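Local structure of papillomavirus transcription factor E2 (Human papillomavirus type 18, 1QQH) at residues 21-25 against 80-84; 44-50 against 67-73; 87-91 against 120-124. The protein probably regulates viral transcription through its activation domain, of which this chain is the larger, C-terminal part, and as in other papillomaviruses probably also supports viral DNA replication. The protein carries 1 engineered substitution. One frame throughout, in Å; residues are numbered along the deposited sequence.

Contact 1 of 3, residues 21-25 against 80-84; sequences AYKTE and TWDKT. Engineered in segment 21-25: A21 (natural residue Arg).
The ring of Y22 lies against K83, and these two residues account for most of the surface buried here. Y22 sits in the loop that follows helix 3-19, and K83 is on strand 81-89. K83 CB approaches Y22 CZ obliquely to 3.5 Å. Farther along the same side chain, K83 CD comes to 3.6 Å from Y22 CE2. The aliphatic part of the lysine therefore runs past the hydroxyl-bearing half of the ring. On its CE1 side the ring meets backbone instead: W81 O lies at the ring edge, 3.2 Å from Y22 CE1.

The lysine continues beyond the tyrosine to a carboxylate. With CG anti to the backbone N (chi1 171°) and every later torsion extended, K83 spans the distance to E25. K83 NZ and E25 OE2 form a salt bridge at 2.6 Å, the two side chains coming from opposite directions. The ammonium meets the oxygen nearly in line with its C-O bond. Both charged groups have further partners. K83 NZ also bonds to T142 O and S144 OG, while E25 OE1 bonds to Y73 OH and pairs with K47. This buried network probably keeps the carboxylate ionised and fixes its rotation.

Y22 OH makes its stronger polar contact with D141 O. It also accepts a bond from a water, 2.8 Å from Y22 OH, which donates its other hydrogen to D82 OD1.

The loop itself is held by a backbone bond, E25 N to Y22 O at 2.9 Å. Its fourth residue is the one that reaches K83. The arrangement is a type I beta turn, Y22 to E25, docked on strand 81-89 of the antiparallel sheet, where the helical part of the E2 activation domain meets its beta part.

Contact 2 of 3, residues 44-50 against 67-73; sequences CFKKGGQ and VAWDSVY
Segments 44-50 and 67-73 run antiparallel, F45 pairing with Y73 and Q50 with A68. F45 N bonds to Y73 O at 2.9 Å. Farther along, two residues, D70 and S71, stand opposite the single residue K47, and the second strand turns a corner there. S71 N bonds to K47 O at 3.0 Å. D70 N goes to G48 O at 2.7 Å. G48 has positive phi where the chain passes D70.

The W69 indole is sandwiched. K46 CG sits 3.4 Å from the centroid of its five-membered ring, over the face, and V67 CG1 covers the opposite face. K46 CG lies between the backbone N and the carbonyl carbon (chi1 46°) and the chain bends at chi2, which lays CG on the indole. K46 NZ goes on to a cluster of backbone carbonyls, T39 O foremost, with C44 O at 3.2 Å from K46 NZ.

On the other face of the sheet, K47 CE lies 3.2 Å from Y73 OH. K47 NZ bonds to D26 O. The contact is an antiparallel hairpin of strands 45-56 and 63-75, interrupted by a classic beta bulge at D70 and S71 opposite K47.

Contact 3 of 3, residues 87-91 against 120-124; sequences CVSHR and WEVHF
H90 and W120 form an offset stack just past the end of strand 81-89, where this part of the curled antiparallel sheet faces strand 120-124. The ring centroid of H90 is 3.9 Å from that of the five-membered ring of W120, with the planes 11° apart. H90 CE1 lies over the indole, toward its rim, and comes to 3.3 Å from W120 CE2.

Two reciprocal hydrogen bonds brace the stack. W120 NE1 donates to H90 O at 2.8 Å. That oxygen lies in the indole plane, and the donor lies in the carbonyl plane. In return H90 NE2 donates to W120 O at 2.9 Å, from above the carbonyl plane. Each residue thus uses its ring to donate to the other's backbone, and together the bonds probably limit sliding and rotation of both rings. W120 CG stands between N and the carbonyl carbon (chi1 70°), which brings the indole across to H90.

Next to the stack, V122 CG2 sits at the edge of the indole and reaches H90 CA. V122 CG1 turns to V88 and meets V88 CG1 at 4.0 Å.

Neighbouring strands and the I129 loop pack against these side chains. V88 and F124 both touch V52 of strand 45-56 and I129, and backbone bonds join E121 to Y55 and V122 to I129. The two segments are thus held by their neighbours in the sheet as well as by the contact itself.

The other methyl of V88 goes to F124. V88 CG2 lies over the face of the F124 ring in a CH-pi contact, 3.6 Å from F124 CE1.

From the N terminus the chain runs down helix 3-19 into the loop of residues 21-25, the first half of contact 1. That contact closes only at residues 80-84, so contact 2, between 44-50 and 67-73, is nested within its loop. The strand begun in contact 1 runs on into residues 87-91, where contact 3 opens. Contact 3 closes at 120-124, in series with the other two. Contacts 1 and 3 lie on opposite sides of the chain's centre, about 27 Å apart between contact centres. Contact 2 touches both: Y73 packs on W81 and K83, while Q50 and A68 pack on F124. Together they tie the N-terminal helical part to the far end of the sheet.

Contact 1 of 3, residues 21-25 against 80-84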
ATOM      1  N   ALA A  21      -4.359 -13.598   4.589  1.00 43.16           N
ATOM      2  CA  ALA A  21      -5.788 -13.502   4.813  1.00 43.57           C
ATOM      3  C   ALA A  21      -6.225 -12.080   5.126  1.00 44.17           C
ATOM      4  O   ALA A  21      -7.419 -11.807   5.242  1.00 44.61           O
ATOM      5  CB  ALA A  21      -6.190 -14.427   5.953  1.00 44.68           C
ATOM      6  N   TYR A  22      -5.269 -11.164   5.254  1.00 44.06           N
ATOM      7  CA  TYR A  22      -5.622  -9.788   5.585  1.00 43.46           C
ATOM      8  C   TYR A  22      -5.585  -8.833   4.398  1.00 44.92           C
ATOM      9  O   TYR A  22      -5.882  -7.648   4.547  1.00 43.94           O
ATOM     10  CB  TYR A  22      -4.728  -9.285   6.733  1.00 41.18           C
ATOM     11  CG  TYR A  22      -4.727 -10.243   7.905  1.00 39.10           C
ATOM     12  CD1 TYR A  22      -3.658 -11.114   8.117  1.00 37.05           C
ATOM     13  CD2 TYR A  22      -5.854 -10.367   8.729  1.00 37.91           C
ATOM     14  CE1 TYR A  22      -3.710 -12.092   9.109  1.00 37.52           C
ATOM     15  CE2 TYR A  22      -5.921 -11.344   9.719  1.00 37.75           C
ATOM     16  CZ  TYR A  22      -4.850 -12.204   9.903  1.00 38.25           C
ATOM     17  OH  TYR A  22      -4.929 -13.196  10.853  1.00 38.11           O
ATOM     18  N   LYS A  23      -5.254  -9.359   3.220  1.00 46.16           N
ATOM     19  CA  LYS A  23      -5.199  -8.549   2.000  1.00 47.95           C
ATOM     20  C   LYS A  23      -6.509  -7.803   1.692  1.00 47.30           C
ATOM     21  O   LYS A  23      -6.506  -6.790   1.000  1.00 47.92           O
ATOM     22  CB  LYS A  23      -4.808  -9.424   0.802  1.00 49.58           C
ATOM     23  CG  LYS A  23      -5.764 -10.577   0.507  1.00 52.76           C
ATOM     24  CD  LYS A  23      -5.227 -11.456  -0.627  1.00 54.16           C
ATOM     25  CE  LYS A  23      -6.116 -12.670  -0.883  1.00 55.87           C
ATOM     26  NZ  LYS A  23      -6.178 -13.600   0.285  1.00 56.65           N
ATOM     27  N   THR A  24      -7.625  -8.295   2.216  1.00 46.80           N
ATOM     28  CA  THR A  24      -8.918  -7.657   1.984  1.00 46.06           C
ATOM     29  C   THR A  24      -9.163  -6.454   2.894  1.00 45.39           C
ATOM     30  O   THR A  24     -10.039  -5.632   2.620  1.00 44.66           O
ATOM     31  CB  THR A  24     -10.080  -8.660   2.205  1.00 47.68           C
ATOM     32  OG1 THR A  24      -9.999  -9.705   1.230  1.00 49.05           O
ATOM     33  CG2 THR A  24     -11.435  -7.962   2.076  1.00 48.08           C
ATOM     34  N   GLU A  25      -8.410  -6.350   3.985  1.00 43.27           N
ATOM     35  CA  GLU A  25      -8.604  -5.230   4.900  1.00 41.82           C
ATOM     36  C   GLU A  25      -8.146  -3.939   4.251  1.00 40.98           C
ATOM     37  O   GLU A  25      -7.470  -3.954   3.218  1.00 37.85           O
ATOM     38  CB  GLU A  25      -7.814  -5.427   6.194  1.00 41.86           C
ATOM     39  CG  GLU A  25      -8.166  -6.672   6.985  1.00 42.73           C
ATOM     40  CD  GLU A  25      -7.375  -6.767   8.282  1.00 42.60           C
ATOM     41  OE1 GLU A  25      -6.196  -6.352   8.282  1.00 41.45           O
ATOM     42  OE2 GLU A  25      -7.927  -7.264   9.286  1.00 40.38           O
ATOM     43  N   THR A  80       3.769 -17.365   7.663  1.00 55.25           N
ATOM     44  CA  THR A  80       2.361 -16.996   7.556  1.00 53.73           C
ATOM     45  C   THR A  80       2.087 -15.779   8.438  1.00 51.90           C
ATOM     46  O   THR A  80       2.668 -15.632   9.516  1.00 51.36           O
ATOM     47  CB  THR A  80       1.429 -18.146   7.985  1.00 54.31           C
ATOM     48  OG1 THR A  80       1.471 -18.300   9.407  1.00 55.48           O
ATOM     49  CG2 THR A  80       1.861 -19.446   7.336  1.00 55.62           C
ATOM     50  N   TRP A  81       1.203 -14.904   7.973  1.00 49.48           N
ATOM     51  CA  TRP A  81       0.877 -13.697   8.721  1.00 47.92           C
ATOM     52  C   TRP A  81      -0.263 -13.871   9.710  1.00 46.68           C
ATOM     53  O   TRP A  81      -1.352 -14.308   9.349  1.00 47.30           O
ATOM     54  CB  TRP A  81       0.535 -12.546   7.761  1.00 45.92           C
ATOM     55  CG  TRP A  81       1.707 -12.068   6.985  1.00 44.20           C
ATOM     56  CD1 TRP A  81       2.142 -12.543   5.786  1.00 44.36           C
ATOM     57  CD2 TRP A  81       2.657 -11.079   7.397  1.00 43.68           C
ATOM     58  NE1 TRP A  81       3.310 -11.917   5.425  1.00 44.58           N
ATOM     59  CE2 TRP A  81       3.650 -11.013   6.397  1.00 43.23           C
ATOM     60  CE3 TRP A  81       2.769 -10.244   8.519  1.00 42.71           C
ATOM     61  CZ2 TRP A  81       4.745 -10.148   6.481  1.00 43.37           C
ATOM     62  CZ3 TRP A  81       3.854  -9.386   8.606  1.00 42.43           C
ATOM     63  CH2 TRP A  81       4.830  -9.346   7.590  1.00 44.10           C
ATOM     64  N   ASP A  82       0.000 -13.534  10.966  1.00 46.30           N
ATOM     65  CA  ASP A  82      -1.019 -13.608  12.003  1.00 45.16           C
ATOM     66  C   ASP A  82      -1.308 -12.194  12.476  1.00 43.43           C
ATOM     67  O   ASP A  82      -0.479 -11.301  12.334  1.00 41.90           O
ATOM     68  CB  ASP A  82      -0.559 -14.466  13.183  1.00 47.17           C
ATOM     69  CG  ASP A  82      -0.558 -15.944  12.858  1.00 50.18           C
ATOM     70  OD1 ASP A  82      -1.544 -16.421  12.245  1.00 51.37           O
ATOM     71  OD2 ASP A  82       0.420 -16.631  13.222  1.00 51.68           O
ATOM     72  N   LYS A  83      -2.491 -12.006  13.040  1.00 42.01           N
ATOM     73  CA  LYS A  83      -2.930 -10.707  13.520  1.00 40.84           C
ATOM     74  C   LYS A  83      -3.305 -10.809  15.001  1.00 40.49           C
ATOM     75  O   LYS A  83      -4.039 -11.714  15.403  1.00 40.63           O
ATOM     76  CB  LYS A  83      -4.132 -10.265  12.678  1.00 39.80           C
ATOM     77  CG  LYS A  83      -4.873  -9.044  13.149  1.00 38.36           C
ATOM     78  CD  LYS A  83      -6.080  -8.812  12.256  1.00 38.06           C
ATOM     79  CE  LYS A  83      -6.972  -7.710  12.780  1.00 37.82           C
ATOM     80  NZ  LYS A  83      -8.141  -7.508  11.887  1.00 39.33           N
ATOM     81  N   THR A  84      -2.782  -9.897  15.810  1.00 38.37           N
ATOM     82  CA  THR A  84      -3.077  -9.906  17.235  1.00 38.01           C
ATOM     83  C   THR A  84      -3.093  -8.500  17.823  1.00 37.33           C
ATOM     84  O   THR A  84      -2.748  -7.523  17.158  1.00 37.37           O
ATOM     85  CB  THR A  84      -2.064 -10.767  18.016  1.00 38.84           C
ATOM     86  OG1 THR A  84      -2.499 -10.890  19.375  1.00 40.15           O
ATOM     87  CG2 THR A  84      -0.681 -10.135  17.984  1.00 37.96           C
TER
HETATM   88  O   HOH W   1      -4.214 -15.885  10.895  1.00 54.36           O

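Contact 2 of 3, residues 44-50 against 67-73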
ATOM      1  N   CYS A  44       6.964  -5.898  11.496  1.00 38.99           N
ATOM      2  CA  CYS A  44       5.532  -6.136  11.640  1.00 36.76           C
ATOM      3  C   CYS A  44       4.750  -5.005  10.991  1.00 35.65           C
ATOM      4  O   CYS A  44       5.290  -3.936  10.728  1.00 37.10           O
ATOM      5  CB  CYS A  44       5.125  -6.161  13.111  1.00 37.15           C
ATOM      6  SG  CYS A  44       5.773  -7.487  14.111  1.00 37.25           S
ATOM      7  N   PHE A  45       3.478  -5.251  10.720  1.00 32.71           N
ATOM      8  CA  PHE A  45       2.623  -4.199  10.200  1.00 32.36           C
ATOM      9  C   PHE A  45       1.711  -3.923  11.387  1.00 30.80           C
ATOM     10  O   PHE A  45       1.487  -4.794  12.225  1.00 31.56           O
ATOM     11  CB  PHE A  45       1.821  -4.661   8.968  1.00 31.55           C
ATOM     12  CG  PHE A  45       2.661  -4.803   7.722  1.00 32.60           C
ATOM     13  CD1 PHE A  45       3.004  -6.061   7.225  1.00 33.09           C
ATOM     14  CD2 PHE A  45       3.169  -3.678   7.087  1.00 32.43           C
ATOM     15  CE1 PHE A  45       3.849  -6.188   6.116  1.00 32.22           C
ATOM     16  CE2 PHE A  45       4.009  -3.798   5.984  1.00 31.32           C
ATOM     17  CZ  PHE A  45       4.350  -5.055   5.501  1.00 31.32           C
ATOM     18  N   LYS A  46       1.221  -2.704  11.497  1.00 31.16           N
ATOM     19  CA  LYS A  46       0.350  -2.382  12.607  1.00 30.59           C
ATOM     20  C   LYS A  46      -0.607  -1.263  12.242  1.00 29.94           C
ATOM     21  O   LYS A  46      -0.279  -0.377  11.459  1.00 29.12           O
ATOM     22  CB  LYS A  46       1.178  -2.005  13.843  1.00 31.99           C
ATOM     23  CG  LYS A  46       2.335  -1.040  13.597  1.00 31.01           C
ATOM     24  CD  LYS A  46       3.605  -1.774  13.226  1.00 30.88           C
ATOM     25  CE  LYS A  46       4.796  -0.837  13.211  1.00 31.76           C
ATOM     26  NZ  LYS A  46       6.035  -1.533  12.759  1.00 31.06           N
ATOM     27  N   LYS A  47      -1.798  -1.325  12.811  1.00 29.75           N
ATOM     28  CA  LYS A  47      -2.819  -0.342  12.548  1.00 31.13           C
ATOM     29  C   LYS A  47      -3.568  -0.066  13.832  1.00 31.27           C
ATOM     30  O   LYS A  47      -3.540  -0.872  14.762  1.00 30.95           O
ATOM     31  CB  LYS A  47      -3.795  -0.864  11.486  1.00 32.45           C
ATOM     32  CG  LYS A  47      -3.143  -1.151  10.149  1.00 34.08           C
ATOM     33  CD  LYS A  47      -4.171  -1.507   9.080  1.00 36.10           C
ATOM     34  CE  LYS A  47      -4.757  -2.890   9.287  1.00 33.75           C
ATOM     35  NZ  LYS A  47      -5.624  -3.268   8.136  1.00 34.91           N
ATOM     36  N   GLY A  48      -4.234   1.080  13.873  1.00 32.39           N
ATOM     37  CA  GLY A  48      -5.008   1.443  15.044  1.00 35.05           C
ATOM     38  C   GLY A  48      -4.167   1.876  16.222  1.00 36.66           C
ATOM     39  O   GLY A  48      -4.299   1.342  17.320  1.00 36.98           O
ATOM     40  N   GLY A  49      -3.300   2.852  15.994  1.00 38.57           N
ATOM     41  CA  GLY A  49      -2.462   3.353  17.064  1.00 40.23           C
ATOM     42  C   GLY A  49      -3.300   3.911  18.196  1.00 41.58           C
ATOM     43  O   GLY A  49      -4.308   4.588  17.971  1.00 40.79           O
ATOM     44  N   GLN A  50      -2.881   3.612  19.421  1.00 43.34           N
ATOM     45  CA  GLN A  50      -3.573   4.076  20.618  1.00 43.83           C
ATOM     46  C   GLN A  50      -2.517   4.634  21.567  1.00 41.89           C
ATOM     47  O   GLN A  50      -1.477   4.019  21.779  1.00 40.96           O
ATOM     48  CB  GLN A  50      -4.302   2.912  21.286  1.00 47.71           C
ATOM     49  CG  GLN A  50      -5.663   3.271  21.851  1.00 53.18           C
ATOM     50  CD  GLN A  50      -6.652   3.627  20.762  1.00 55.54           C
ATOM     51  OE1 GLN A  50      -6.857   2.853  19.823  1.00 57.11           O
ATOM     52  NE2 GLN A  50      -7.274   4.801  20.878  1.00 57.94           N
ATOM     53  N   VAL A  67       2.833   4.422  21.661  1.00 34.94           N
ATOM     54  CA  VAL A  67       1.729   3.976  20.835  1.00 33.05           C
ATOM     55  C   VAL A  67       1.508   2.483  20.944  1.00 32.87           C
ATOM     56  O   VAL A  67       2.420   1.687  20.708  1.00 32.12           O
ATOM     57  CB  VAL A  67       1.953   4.331  19.343  1.00 33.69           C
ATOM     58  CG1 VAL A  67       0.802   3.779  18.495  1.00 31.57           C
ATOM     59  CG2 VAL A  67       2.049   5.837  19.176  1.00 31.67           C
ATOM     60  N   ALA A  68       0.288   2.116  21.317  1.00 31.79           N
ATOM     61  CA  ALA A  68      -0.107   0.716  21.427  1.00 31.29           C
ATOM     62  C   ALA A  68      -0.993   0.461  20.211  1.00 30.74           C
ATOM     63  O   ALA A  68      -2.056   1.064  20.074  1.00 31.59           O
ATOM     64  CB  ALA A  68      -0.892   0.492  22.703  1.00 30.80           C
ATOM     65  N   TRP A  69      -0.554  -0.424  19.332  1.00 29.24           N
ATOM     66  CA  TRP A  69      -1.302  -0.725  18.119  1.00 30.34           C
ATOM     67  C   TRP A  69      -2.485  -1.672  18.324  1.00 30.18           C
ATOM     68  O   TRP A  69      -2.329  -2.760  18.869  1.00 29.59           O
ATOM     69  CB  TRP A  69      -0.342  -1.294  17.082  1.00 31.24           C
ATOM     70  CG  TRP A  69       0.847  -0.395  16.856  1.00 31.53           C
ATOM     71  CD1 TRP A  69       2.101  -0.534  17.383  1.00 30.25           C
ATOM     72  CD2 TRP A  69       0.873   0.803  16.068  1.00 31.76           C
ATOM     73  NE1 TRP A  69       2.903   0.500  16.969  1.00 30.86           N
ATOM     74  CE2 TRP A  69       2.175   1.336  16.164  1.00 30.85           C
ATOM     75  CE3 TRP A  69      -0.079   1.475  15.287  1.00 32.91           C
ATOM     76  CZ2 TRP A  69       2.549   2.513  15.514  1.00 30.95           C
ATOM     77  CZ3 TRP A  69       0.295   2.647  14.638  1.00 31.48           C
ATOM     78  CH2 TRP A  69       1.600   3.152  14.756  1.00 32.43           C
ATOM     79  N   ASP A  70      -3.675  -1.255  17.895  1.00 32.41           N
ATOM     80  CA  ASP A  70      -4.864  -2.101  18.047  1.00 34.39           C
ATOM     81  C   ASP A  70      -4.632  -3.451  17.386  1.00 35.04           C
ATOM     82  O   ASP A  70      -5.072  -4.481  17.886  1.00 36.70           O
ATOM     83  CB  ASP A  70      -6.100  -1.455  17.418  1.00 36.15           C
ATOM     84  CG  ASP A  70      -6.720  -0.379  18.298  1.00 39.58           C
ATOM     85  OD1 ASP A  70      -6.442  -0.350  19.514  1.00 41.67           O
ATOM     86  OD2 ASP A  70      -7.508   0.434  17.772  1.00 43.95           O
ATOM     87  N   SER A  71      -3.926  -3.442  16.261  1.00 35.12           N
ATOM     88  CA  SER A  71      -3.660  -4.673  15.543  1.00 34.88           C
ATOM     89  C   SER A  71      -2.215  -4.780  15.117  1.00 33.44           C
ATOM     90  O   SER A  71      -1.688  -3.890  14.470  1.00 33.49           O
ATOM     91  CB  SER A  71      -4.559  -4.759  14.309  1.00 35.57           C
ATOM     92  OG  SER A  71      -5.925  -4.674  14.679  1.00 38.29           O
ATOM     93  N   VAL A  72      -1.579  -5.885  15.485  1.00 33.66           N
ATOM     94  CA  VAL A  72      -0.193  -6.129  15.125  1.00 33.14           C
ATOM     95  C   VAL A  72      -0.144  -7.335  14.203  1.00 33.78           C
ATOM     96  O   VAL A  72      -0.713  -8.390  14.512  1.00 33.42           O
ATOM     97  CB  VAL A  72       0.662  -6.417  16.370  1.00 34.30           C
ATOM     98  CG1 VAL A  72       2.073  -6.827  15.947  1.00 33.16           C
ATOM     99  CG2 VAL A  72       0.703  -5.183  17.263  1.00 32.86           C
ATOM    100  N   TYR A  73       0.521  -7.170  13.065  1.00 33.87           N
ATOM    101  CA  TYR A  73       0.648  -8.237  12.083  1.00 32.95           C
ATOM    102  C   TYR A  73       2.086  -8.719  12.037  1.00 34.39           C
ATOM    103  O   TYR A  73       2.986  -7.999  11.601  1.00 32.90           O
ATOM    104  CB  TYR A  73       0.224  -7.751  10.690  1.00 31.03           C
ATOM    105  CG  TYR A  73      -1.192  -7.220  10.625  1.00 30.40           C
ATOM    106  CD1 TYR A  73      -1.557  -6.078  11.327  1.00 30.16           C
ATOM    107  CD2 TYR A  73      -2.173  -7.876   9.883  1.00 29.41           C
ATOM    108  CE1 TYR A  73      -2.867  -5.596  11.298  1.00 30.11           C
ATOM    109  CE2 TYR A  73      -3.485  -7.408   9.847  1.00 29.66           C
ATOM    110  CZ  TYR A  73      -3.827  -6.269  10.556  1.00 29.99           C
ATOM    111  OH  TYR A  73      -5.119  -5.799  10.543  1.00 29.14           O
TER

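Contact 3 of 3, residues 87-91 against 120-124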
ATOM      1  N   CYS A  87      -0.689  -5.519  23.879  1.00 35.53           N
ATOM      2  CA  CYS A  87      -1.055  -5.549  25.278  1.00 36.05           C
ATOM      3  C   CYS A  87      -0.262  -4.510  26.040  1.00 34.33           C
ATOM      4  O   CYS A  87       0.950  -4.379  25.863  1.00 32.89           O
ATOM      5  CB  CYS A  87      -0.809  -6.931  25.866  1.00 38.98           C
ATOM      6  SG  CYS A  87      -1.929  -8.169  25.218  1.00 43.96           S
ATOM      7  N   VAL A  88      -0.970  -3.775  26.883  1.00 33.27           N
ATOM      8  CA  VAL A  88      -0.394  -2.720  27.693  1.00 33.04           C
ATOM      9  C   VAL A  88      -0.362  -3.123  29.165  1.00 34.03           C
ATOM     10  O   VAL A  88      -1.400  -3.153  29.823  1.00 33.32           O
ATOM     11  CB  VAL A  88      -1.229  -1.424  27.558  1.00 31.43           C
ATOM     12  CG1 VAL A  88      -0.597  -0.303  28.354  1.00 30.20           C
ATOM     13  CG2 VAL A  88      -1.364  -1.040  26.089  1.00 30.25           C
ATOM     14  N   SER A  89       0.824  -3.430  29.681  1.00 33.52           N
ATOM     15  CA  SER A  89       0.962  -3.795  31.090  1.00 33.79           C
ATOM     16  C   SER A  89       1.891  -2.787  31.754  1.00 33.64           C
ATOM     17  O   SER A  89       2.430  -1.909  31.090  1.00 32.05           O
ATOM     18  CB  SER A  89       1.574  -5.183  31.232  1.00 34.13           C
ATOM     19  OG  SER A  89       2.934  -5.164  30.833  1.00 34.71           O
ATOM     20  N   HIS A  90       2.083  -2.925  33.062  1.00 33.17           N
ATOM     21  CA  HIS A  90       2.965  -2.025  33.796  1.00 32.07           C
ATOM     22  C   HIS A  90       4.404  -2.282  33.348  1.00 31.66           C
ATOM     23  O   HIS A  90       5.251  -1.401  33.427  1.00 29.94           O
ATOM     24  CB  HIS A  90       2.819  -2.259  35.303  1.00 33.52           C
ATOM     25  CG  HIS A  90       3.638  -1.328  36.144  1.00 34.53           C
ATOM     26  ND1 HIS A  90       4.912  -1.637  36.571  1.00 35.03           N
ATOM     27  CD2 HIS A  90       3.377  -0.083  36.608  1.00 34.63           C
ATOM     28  CE1 HIS A  90       5.400  -0.621  37.260  1.00 34.53           C
ATOM     29  NE2 HIS A  90       4.490   0.335  37.297  1.00 35.18           N
ATOM     30  N   ARG A  91       4.667  -3.489  32.852  1.00 32.19           N
ATOM     31  CA  ARG A  91       6.004  -3.834  32.381  1.00 32.47           C
ATOM     32  C   ARG A  91       6.349  -3.222  31.013  1.00 32.53           C
ATOM     33  O   ARG A  91       7.516  -2.960  30.721  1.00 32.76           O
ATOM     34  CB  ARG A  91       6.170  -5.355  32.309  1.00 33.52           C
ATOM     35  CG  ARG A  91       7.460  -5.769  31.611  1.00 37.47           C
ATOM     36  CD  ARG A  91       7.696  -7.270  31.606  1.00 41.20           C
ATOM     37  NE  ARG A  91       8.764  -7.609  30.668  1.00 45.18           N
ATOM     38  CZ  ARG A  91       9.176  -8.845  30.404  1.00 47.27           C
ATOM     39  NH1 ARG A  91       8.613  -9.881  31.013  1.00 48.56           N
ATOM     40  NH2 ARG A  91      10.145  -9.044  29.520  1.00 47.99           N
ATOM     41  N   TRP A 120       7.063   4.148  38.130  1.00 46.62           N
ATOM     42  CA  TRP A 120       6.318   4.733  37.028  1.00 43.66           C
ATOM     43  C   TRP A 120       4.878   4.256  37.070  1.00 43.56           C
ATOM     44  O   TRP A 120       4.575   3.209  37.642  1.00 43.05           O
ATOM     45  CB  TRP A 120       6.969   4.385  35.684  1.00 40.66           C
ATOM     46  CG  TRP A 120       6.843   2.956  35.277  1.00 37.68           C
ATOM     47  CD1 TRP A 120       5.809   2.386  34.589  1.00 36.10           C
ATOM     48  CD2 TRP A 120       7.786   1.909  35.524  1.00 36.70           C
ATOM     49  NE1 TRP A 120       6.053   1.055  34.390  1.00 34.17           N
ATOM     50  CE2 TRP A 120       7.258   0.732  34.954  1.00 33.84           C
ATOM     51  CE3 TRP A 120       9.026   1.850  36.177  1.00 36.17           C
ATOM     52  CZ2 TRP A 120       7.923  -0.491  35.013  1.00 34.07           C
ATOM     53  CZ3 TRP A 120       9.687   0.638  36.238  1.00 35.88           C
ATOM     54  CH2 TRP A 120       9.134  -0.522  35.657  1.00 35.80           C
ATOM     55  N   GLU A 121       3.997   5.042  36.465  1.00 43.51           N
ATOM     56  CA  GLU A 121       2.577   4.734  36.432  1.00 44.62           C
ATOM     57  C   GLU A 121       2.120   4.696  34.976  1.00 43.14           C
ATOM     58  O   GLU A 121       2.443   5.592  34.200  1.00 42.69           O
ATOM     59  CB  GLU A 121       1.821   5.821  37.191  1.00 47.74           C
ATOM     60  CG  GLU A 121       0.570   5.362  37.907  1.00 53.23           C
ATOM     61  CD  GLU A 121      -0.059   6.478  38.727  1.00 55.99           C
ATOM     62  OE1 GLU A 121      -0.579   7.449  38.125  1.00 56.56           O
ATOM     63  OE2 GLU A 121      -0.020   6.389  39.973  1.00 57.43           O
ATOM     64  N   VAL A 122       1.370   3.664  34.608  1.00 42.48           N
ATOM     65  CA  VAL A 122       0.891   3.527  33.235  1.00 41.76           C
ATOM     66  C   VAL A 122      -0.598   3.826  33.093  1.00 43.80           C
ATOM     67  O   VAL A 122      -1.428   3.281  33.825  1.00 43.24           O
ATOM     68  CB  VAL A 122       1.143   2.099  32.693  1.00 39.04           C
ATOM     69  CG1 VAL A 122       0.769   2.034  31.233  1.00 37.43           C
ATOM     70  CG2 VAL A 122       2.599   1.709  32.889  1.00 38.29           C
ATOM     71  N   HIS A 123      -0.930   4.694  32.144  1.00 45.71           N
ATOM     72  CA  HIS A 123      -2.314   5.051  31.884  1.00 48.39           C
ATOM     73  C   HIS A 123      -2.671   4.721  30.441  1.00 50.11           C
ATOM     74  O   HIS A 123      -1.946   5.072  29.513  1.00 49.66           O
ATOM     75  CB  HIS A 123      -2.551   6.544  32.125  1.00 50.14           C
ATOM     76  CG  HIS A 123      -2.432   6.958  33.559  1.00 52.80           C
ATOM     77  ND1 HIS A 123      -2.893   8.172  34.020  1.00 54.12           N
ATOM     78  CD2 HIS A 123      -1.898   6.327  34.631  1.00 53.93           C
ATOM     79  CE1 HIS A 123      -2.649   8.271  35.314  1.00 54.20           C
ATOM     80  NE2 HIS A 123      -2.047   7.164  35.710  1.00 54.91           N
ATOM     81  N   PHE A 124      -3.788   4.033  30.255  1.00 51.97           N
ATOM     82  CA  PHE A 124      -4.236   3.685  28.918  1.00 54.43           C
ATOM     83  C   PHE A 124      -5.655   4.201  28.789  1.00 56.82           C
ATOM     84  O   PHE A 124      -6.603   3.578  29.274  1.00 57.58           O
ATOM     85  CB  PHE A 124      -4.214   2.171  28.709  1.00 53.32           C
ATOM     86  CG  PHE A 124      -4.376   1.756  27.270  1.00 53.67           C
ATOM     87  CD1 PHE A 124      -4.643   0.430  26.943  1.00 53.70           C
ATOM     88  CD2 PHE A 124      -4.252   2.684  26.242  1.00 53.91           C
ATOM     89  CE1 PHE A 124      -4.783   0.035  25.614  1.00 53.58           C
ATOM     90  CE2 PHE A 124      -4.392   2.297  24.907  1.00 53.72           C
ATOM     91  CZ  PHE A 124      -4.659   0.971  24.595  1.00 53.21           C
TER